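Phage-like element PBSX protein XkdH (Bacillus subtilis, PDB 3F3B) is of unknown function but, as a small all-beta protein encoded by a defective prophage, is probably a component of the phage-like particle. Local coordinates at residues C50-K55 with H70-H75; L97-R102 with E109-R114. All coordinates share one frame; numbering follows the deposited sequence.

Interaction 1 (C50-K55 with H70-H75); sequences CYFTEK and HSFLVH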
loop_
_atom_site.group_PDB
_atom_site.type_symbol
_atom_site.label_atom_id
_atom_site.label_comp_id
_atom_site.label_asym_id
_atom_site.label_seq_id
_atom_site.Cartn_x
_atom_site.Cartn_y
_atom_site.Cartn_z
ATOM N N CYS A 50 12.211 3.143 3.793
ATOM C CA CYS A 50 11.208 3.613 4.735
ATOM C C CYS A 50 11.476 3.004 6.111
ATOM O O CYS A 50 12.342 2.141 6.267
ATOM C CB CYS A 50 9.824 3.185 4.259
ATOM S SG CYS A 50 9.676 1.390 4.082
ATOM N N TYR A 51 10.734 3.465 7.109
ATOM C CA TYR A 51 10.859 2.927 8.455
ATOM C C TYR A 51 9.492 3.043 9.107
ATOM O O TYR A 51 8.711 3.934 8.764
ATOM C CB TYR A 51 11.949 3.670 9.243
ATOM C CG TYR A 51 11.630 5.078 9.680
ATOM C CD1 TYR A 51 10.914 5.316 10.852
ATOM C CD2 TYR A 51 12.095 6.174 8.958
ATOM C CE1 TYR A 51 10.675 6.609 11.300
ATOM C CE2 TYR A 51 11.859 7.476 9.399
ATOM C CZ TYR A 51 11.148 7.684 10.574
ATOM O OH TYR A 51 10.918 8.966 11.026
ATOM N N PHE A 52 9.188 2.142 10.034
ATOM C CA PHE A 52 7.870 2.160 10.659
ATOM C C PHE A 52 7.805 2.495 12.143
ATOM O O PHE A 52 8.773 2.334 12.881
ATOM C CB PHE A 52 7.176 0.802 10.484
ATOM C CG PHE A 52 7.369 0.159 9.135
ATOM C CD1 PHE A 52 7.306 0.902 7.964
ATOM C CD2 PHE A 52 7.542 -1.224 9.041
ATOM C CE1 PHE A 52 7.407 0.271 6.710
ATOM C CE2 PHE A 52 7.643 -1.860 7.804
ATOM C CZ PHE A 52 7.575 -1.109 6.634
ATOM N N THR A 53 6.631 2.966 12.562
ATOM C CA THR A 53 6.334 3.249 13.965
ATOM C C THR A 53 4.877 2.822 14.137
ATOM O O THR A 53 4.256 2.339 13.182
ATOM C CB THR A 53 6.487 4.730 14.334
ATOM O OG1 THR A 53 5.465 5.502 13.692
ATOM C CG2 THR A 53 7.869 5.229 13.925
ATOM N N GLU A 54 4.338 2.993 15.343
ATOM C CA GLU A 54 2.959 2.597 15.649
ATOM C C GLU A 54 2.639 1.226 15.053
ATOM O O GLU A 54 1.548 1.010 14.535
ATOM C CB GLU A 54 1.952 3.614 15.103
ATOM C CG GLU A 54 2.398 5.056 15.161
ATOM C CD GLU A 54 1.257 6.032 14.927
ATOM O OE1 GLU A 54 0.319 5.733 14.145
ATOM O OE2 GLU A 54 1.309 7.121 15.527
ATOM N N LYS A 55 3.585 0.297 15.124
ATOM C CA LYS A 55 3.354 -1.028 14.567
ATOM C C LYS A 55 2.320 -1.800 15.377
ATOM O O LYS A 55 2.287 -1.734 16.608
ATOM C CB LYS A 55 4.664 -1.803 14.492
ATOM C CG LYS A 55 5.746 -1.068 13.722
ATOM C CD LYS A 55 6.902 -1.982 13.362
ATOM C CE LYS A 55 7.528 -2.611 14.589
ATOM N NZ LYS A 55 8.689 -3.470 14.218
ATOM N N HIS A 70 -0.411 -5.968 11.376
ATOM C CA HIS A 70 -1.710 -5.575 10.861
ATOM C C HIS A 70 -1.601 -4.218 10.183
ATOM O O HIS A 70 -2.209 -3.975 9.141
ATOM C CB HIS A 70 -2.731 -5.515 12.001
ATOM C CG HIS A 70 -4.052 -4.938 11.597
ATOM N ND1 HIS A 70 -4.850 -5.512 10.630
ATOM C CD2 HIS A 70 -4.706 -3.832 12.019
ATOM C CE1 HIS A 70 -5.939 -4.783 10.474
ATOM N NE2 HIS A 70 -5.876 -3.757 11.305
ATOM N N SER A 71 -0.815 -3.334 10.776
ATOM C CA SER A 71 -0.643 -2.012 10.212
ATOM C C SER A 71 0.520 -1.288 10.877
ATOM O O SER A 71 1.042 -1.724 11.904
ATOM C CB SER A 71 -1.917 -1.197 10.409
ATOM O OG SER A 71 -2.087 -0.851 11.775
ATOM N N PHE A 72 0.926 -0.182 10.274
ATOM C CA PHE A 72 2.001 0.627 10.807
ATOM C C PHE A 72 2.036 1.948 10.089
ATOM O O PHE A 72 1.545 2.081 8.968
ATOM C CB PHE A 72 3.368 -0.058 10.662
ATOM C CG PHE A 72 3.506 -0.915 9.435
ATOM C CD1 PHE A 72 3.273 -2.289 9.501
ATOM C CD2 PHE A 72 3.887 -0.361 8.220
ATOM C CE1 PHE A 72 3.421 -3.096 8.375
ATOM C CE2 PHE A 72 4.036 -1.161 7.085
ATOM C CZ PHE A 72 3.803 -2.530 7.166
ATOM N N LEU A 73 2.598 2.939 10.756
ATOM C CA LEU A 73 2.725 4.247 10.170
ATOM C C LEU A 73 4.039 4.206 9.402
ATOM O O LEU A 73 5.112 4.053 10.001
ATOM C CB LEU A 73 2.777 5.304 11.270
ATOM C CG LEU A 73 2.983 6.740 10.808
ATOM C CD1 LEU A 73 1.833 7.149 9.918
ATOM C CD2 LEU A 73 3.082 7.657 12.022
ATOM N N VAL A 74 3.960 4.318 8.079
ATOM C CA VAL A 74 5.158 4.291 7.255
ATOM C C VAL A 74 5.738 5.683 7.062
ATOM O O VAL A 74 4.998 6.632 6.838
ATOM C CB VAL A 74 4.882 3.716 5.856
ATOM C CG1 VAL A 74 6.202 3.496 5.143
ATOM C CG2 VAL A 74 4.099 2.409 5.959
ATOM N N HIS A 75 7.061 5.794 7.149
ATOM C CA HIS A 75 7.757 7.062 6.951
ATOM C C HIS A 75 8.580 6.904 5.677
ATOM O O HIS A 75 9.422 6.011 5.592
ATOM C CB HIS A 75 8.678 7.356 8.131
ATOM C CG HIS A 75 7.975 7.387 9.449
ATOM N ND1 HIS A 75 7.296 6.299 9.954
ATOM C CD2 HIS A 75 7.849 8.371 10.372
ATOM C CE1 HIS A 75 6.784 6.611 11.132
ATOM N NE2 HIS A 75 7.106 7.862 11.408
HETATM O O HOH W 1 -0.887 1.363 12.671
#
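Tyr51 pairs with His75 and Thr53 with Leu73 as antiparallel hydrogen-bonded pairs, with Phe52 and Val74 forming the non-hydrogen-bonded pair between them; the strand axes come within 4.7 Å at an angle of 149°. On the face of Tyr51, Thr53, Leu73 and His75, the imidazole of His75 lies in an offset stack on the phenol ring, centroids 4.1 Å apart and planes at 17°. With CG of Tyr51 set between its backbone N and carbonyl carbon (chi1 72°), the ring turns over the side chain of its cross-strand partner, CE1 standing above the centre of the imidazole and His75 CB sitting under the phenol face. The carbonyl oxygen of Tyr51 is gripped twice by His75, by N at 3.0 Å and weakly by ND1, which helps fix the rotation of the imidazole. Thr53 OG1 meets the edge of that ring in its plane, 3.1 Å from His75 CE1. The two segments belong to the long hairpin of strands 48-61 and 66-77 in the curled antiparallel sheet, and a classic beta bulge lies just beyond the paired residues, where His70 and Ser71 both face Thr56. On the other face Phe52 and Phe72 stack face to face, centroids 4.0 Å apart and planes nearly parallel, Phe72 CE2 lying over the centre of the Phe52 ring. Val74 CG1 lies at the edge of the Phe52 ring, 3.8 Å from CE1, and also touches Cys50 CB. His9 and Trp90 add further ring contacts to Phe52, as Tyr95 does to Phe72. The chain turns a corner at Glu54, whose side chain crosses that of Leu73 at a slant, CD against CD2; a water donates to Glu54 O at 3.1 Å and is also hydrogen-bonded to Ser71 OG.

Interaction 2 (L97-R102 with E109-R114); sequences LKLPKR and EVVAVR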
loop_
_atom_site.group_PDB
_atom_site.type_symbol
_atom_site.label_atom_id
_atom_site.label_comp_id
_atom_site.label_asym_id
_atom_site.label_seq_id
_atom_site.Cartn_x
_atom_site.Cartn_y
_atom_site.Cartn_z
ATOM N N LEU A 97 -2.052 1.751 1.525
ATOM C CA LEU A 97 -1.976 3.008 2.265
ATOM C C LEU A 97 -3.421 3.482 2.441
ATOM O O LEU A 97 -4.108 3.771 1.470
ATOM C CB LEU A 97 -1.140 4.026 1.487
ATOM C CG LEU A 97 0.223 3.462 1.062
ATOM C CD1 LEU A 97 1.095 4.582 0.528
ATOM C CD2 LEU A 97 0.911 2.778 2.242
ATOM N N LYS A 98 -3.883 3.556 3.685
ATOM C CA LYS A 98 -5.269 3.928 3.945
ATOM C C LYS A 98 -5.536 5.375 4.294
ATOM O O LYS A 98 -5.882 6.178 3.428
ATOM C CB LYS A 98 -5.849 3.038 5.049
ATOM C CG LYS A 98 -5.568 1.549 4.848
ATOM C CD LYS A 98 -5.993 1.053 3.469
ATOM C CE LYS A 98 -7.507 1.017 3.310
ATOM N NZ LYS A 98 -7.909 0.480 1.978
ATOM N N LEU A 99 -5.411 5.702 5.574
ATOM C CA LEU A 99 -5.663 7.066 6.017
ATOM C C LEU A 99 -4.830 8.040 5.192
ATOM O O LEU A 99 -3.895 7.629 4.495
ATOM C CB LEU A 99 -5.337 7.207 7.509
ATOM C CG LEU A 99 -6.237 6.419 8.469
ATOM C CD1 LEU A 99 -7.702 6.672 8.101
ATOM C CD2 LEU A 99 -5.927 4.932 8.393
ATOM N N PRO A 100 -5.172 9.339 5.244
ATOM C CA PRO A 100 -4.460 10.385 4.504
ATOM C C PRO A 100 -2.993 10.421 4.891
ATOM O O PRO A 100 -2.630 10.005 5.994
ATOM C CB PRO A 100 -5.183 11.658 4.931
ATOM C CG PRO A 100 -6.561 11.186 5.182
ATOM C CD PRO A 100 -6.333 9.907 5.944
ATOM N N LYS A 101 -2.155 10.910 3.982
ATOM C CA LYS A 101 -0.733 11.022 4.254
ATOM C C LYS A 101 -0.462 12.458 4.679
ATOM O O LYS A 101 -1.336 13.316 4.577
ATOM C CB LYS A 101 0.093 10.696 3.007
ATOM C CG LYS A 101 -0.047 11.696 1.880
ATOM C CD LYS A 101 0.993 11.469 0.793
ATOM C CE LYS A 101 0.863 12.521 -0.314
ATOM N NZ LYS A 101 1.990 12.478 -1.298
ATOM N N ARG A 102 0.744 12.722 5.160
ATOM C CA ARG A 102 1.100 14.073 5.578
ATOM C C ARG A 102 2.596 14.217 5.764
ATOM O O ARG A 102 3.322 13.226 5.828
ATOM C CB ARG A 102 0.369 14.451 6.870
ATOM C CG ARG A 102 0.774 13.679 8.111
ATOM C CD ARG A 102 -0.349 13.758 9.148
ATOM N NE ARG A 102 0.043 13.280 10.472
ATOM C CZ ARG A 102 0.683 14.017 11.375
ATOM N NH1 ARG A 102 1.005 15.277 11.101
ATOM N NH2 ARG A 102 0.996 13.496 12.556
ATOM N N GLU A 109 4.325 10.750 5.820
ATOM C CA GLU A 109 3.876 9.806 6.834
ATOM C C GLU A 109 2.512 9.315 6.397
ATOM O O GLU A 109 1.659 10.108 6.013
ATOM C CB GLU A 109 3.770 10.474 8.205
ATOM C CG GLU A 109 5.085 10.604 8.938
ATOM C CD GLU A 109 4.908 11.191 10.324
ATOM O OE1 GLU A 109 3.775 11.136 10.852
ATOM O OE2 GLU A 109 5.903 11.693 10.885
ATOM N N VAL A 110 2.299 8.010 6.458
ATOM C CA VAL A 110 1.026 7.460 6.038
ATOM C C VAL A 110 0.859 6.076 6.628
ATOM O O VAL A 110 1.831 5.341 6.760
ATOM C CB VAL A 110 0.964 7.369 4.498
ATOM C CG1 VAL A 110 2.054 6.419 3.987
ATOM C CG2 VAL A 110 -0.425 6.920 4.051
ATOM N N VAL A 111 -0.374 5.727 6.981
ATOM C CA VAL A 111 -0.676 4.427 7.559
ATOM C C VAL A 111 -0.841 3.358 6.484
ATOM O O VAL A 111 -1.518 3.569 5.469
ATOM C CB VAL A 111 -1.979 4.484 8.407
ATOM C CG1 VAL A 111 -2.389 3.084 8.838
ATOM C CG2 VAL A 111 -1.763 5.374 9.648
ATOM N N ALA A 112 -0.201 2.212 6.704
ATOM C CA ALA A 112 -0.302 1.087 5.784
ATOM C C ALA A 112 -1.110 0.006 6.517
ATOM O O ALA A 112 -0.941 -0.180 7.722
ATOM C CB ALA A 112 1.086 0.573 5.437
ATOM N N VAL A 113 -1.997 -0.690 5.810
ATOM C CA VAL A 113 -2.799 -1.723 6.449
ATOM C C VAL A 113 -2.754 -3.037 5.670
ATOM O O VAL A 113 -2.843 -3.048 4.441
ATOM C CB VAL A 113 -4.292 -1.266 6.620
ATOM C CG1 VAL A 113 -5.105 -2.353 7.320
ATOM C CG2 VAL A 113 -4.362 0.008 7.448
ATOM N N ARG A 114 -2.607 -4.137 6.408
ATOM C CA ARG A 114 -2.555 -5.488 5.849
ATOM C C ARG A 114 -3.626 -5.652 4.776
ATOM O O ARG A 114 -4.818 -5.546 5.049
ATOM C CB ARG A 114 -2.754 -6.504 6.979
ATOM C CG ARG A 114 -2.979 -7.949 6.564
ATOM C CD ARG A 114 -3.229 -8.817 7.812
ATOM N NE ARG A 114 -4.093 -9.968 7.550
ATOM C CZ ARG A 114 -3.716 -11.059 6.890
ATOM N NH1 ARG A 114 -2.477 -11.159 6.418
ATOM N NH2 ARG A 114 -4.581 -12.049 6.692
#
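Leu97 and Val110 meet at about a right angle, Leu97 CB lying 3.9 Å from Val110 CG2, while Leu97 CD2 reaches the methyl of Ala112. Strands 102-104 and 107-114 form a beta hairpin, and 107-114 also pairs with strand 93-97 in the curled antiparallel sheet, the pairing offset by two residues between the two ladders. The first ladder ends at the bond from Lys98 N to Val111 O, 3.0 Å long. Beyond it the chain bows outward, and the Leu99 side chain runs parallel to that of Val111, with Leu99 CD2 4.0 Å from Val111 CB. Lys98 crosses Val113 roughly perpendicularly through its CG, near Val113 CG2, and its aliphatic chain then bends twice and carries the ammonium away. Val110 CG2, anti to the backbone N, is directed into the loop, where it meets Leu99 O at 3.6 Å; Val110 CB packs against Lys101 CB. The amine of Lys101 goes elsewhere, bonding to Ile82 O and making a cation-pi contact with Trp108. The chains rejoin at Arg102 and Glu109, bonded in both directions, with Glu109 N to Arg102 O at 2.7 Å. Their side chains cross obliquely on one face of the sheet, the guanidinium and carboxylate planes 71° apart. The carboxylate's salt bridge is made instead with Arg104, through OE2 to NE. Glu109 OE1 stands over a face of the Arg102 guanidinium, 4.0 Å from NH2, a distance at which the charges may attract although no N-H points at the oxygen.

Overall arrangement
Interactions 1 and 2 are neighbours in one antiparallel sheet, their centres about 9 Å apart, because strand 66-77 runs beside strand 107-114. Segment 70-75 thus has segment 50-55 along one edge and segment 109-114 along the other, and segment 97-102 borders the far side of 109-114. Probable hydrogen bonds from Val74 N to Val110 O, 2.7 Å, and from Arg114 N to His70 O, 2.8 Å, stitch the contacts together. Val74 CG2 packs on Ala112 CB at 3.6 Å, carrying the apolar face of Phe52 and Phe72 on toward Leu97. On the other face Glu109 touches both Leu73 and His75.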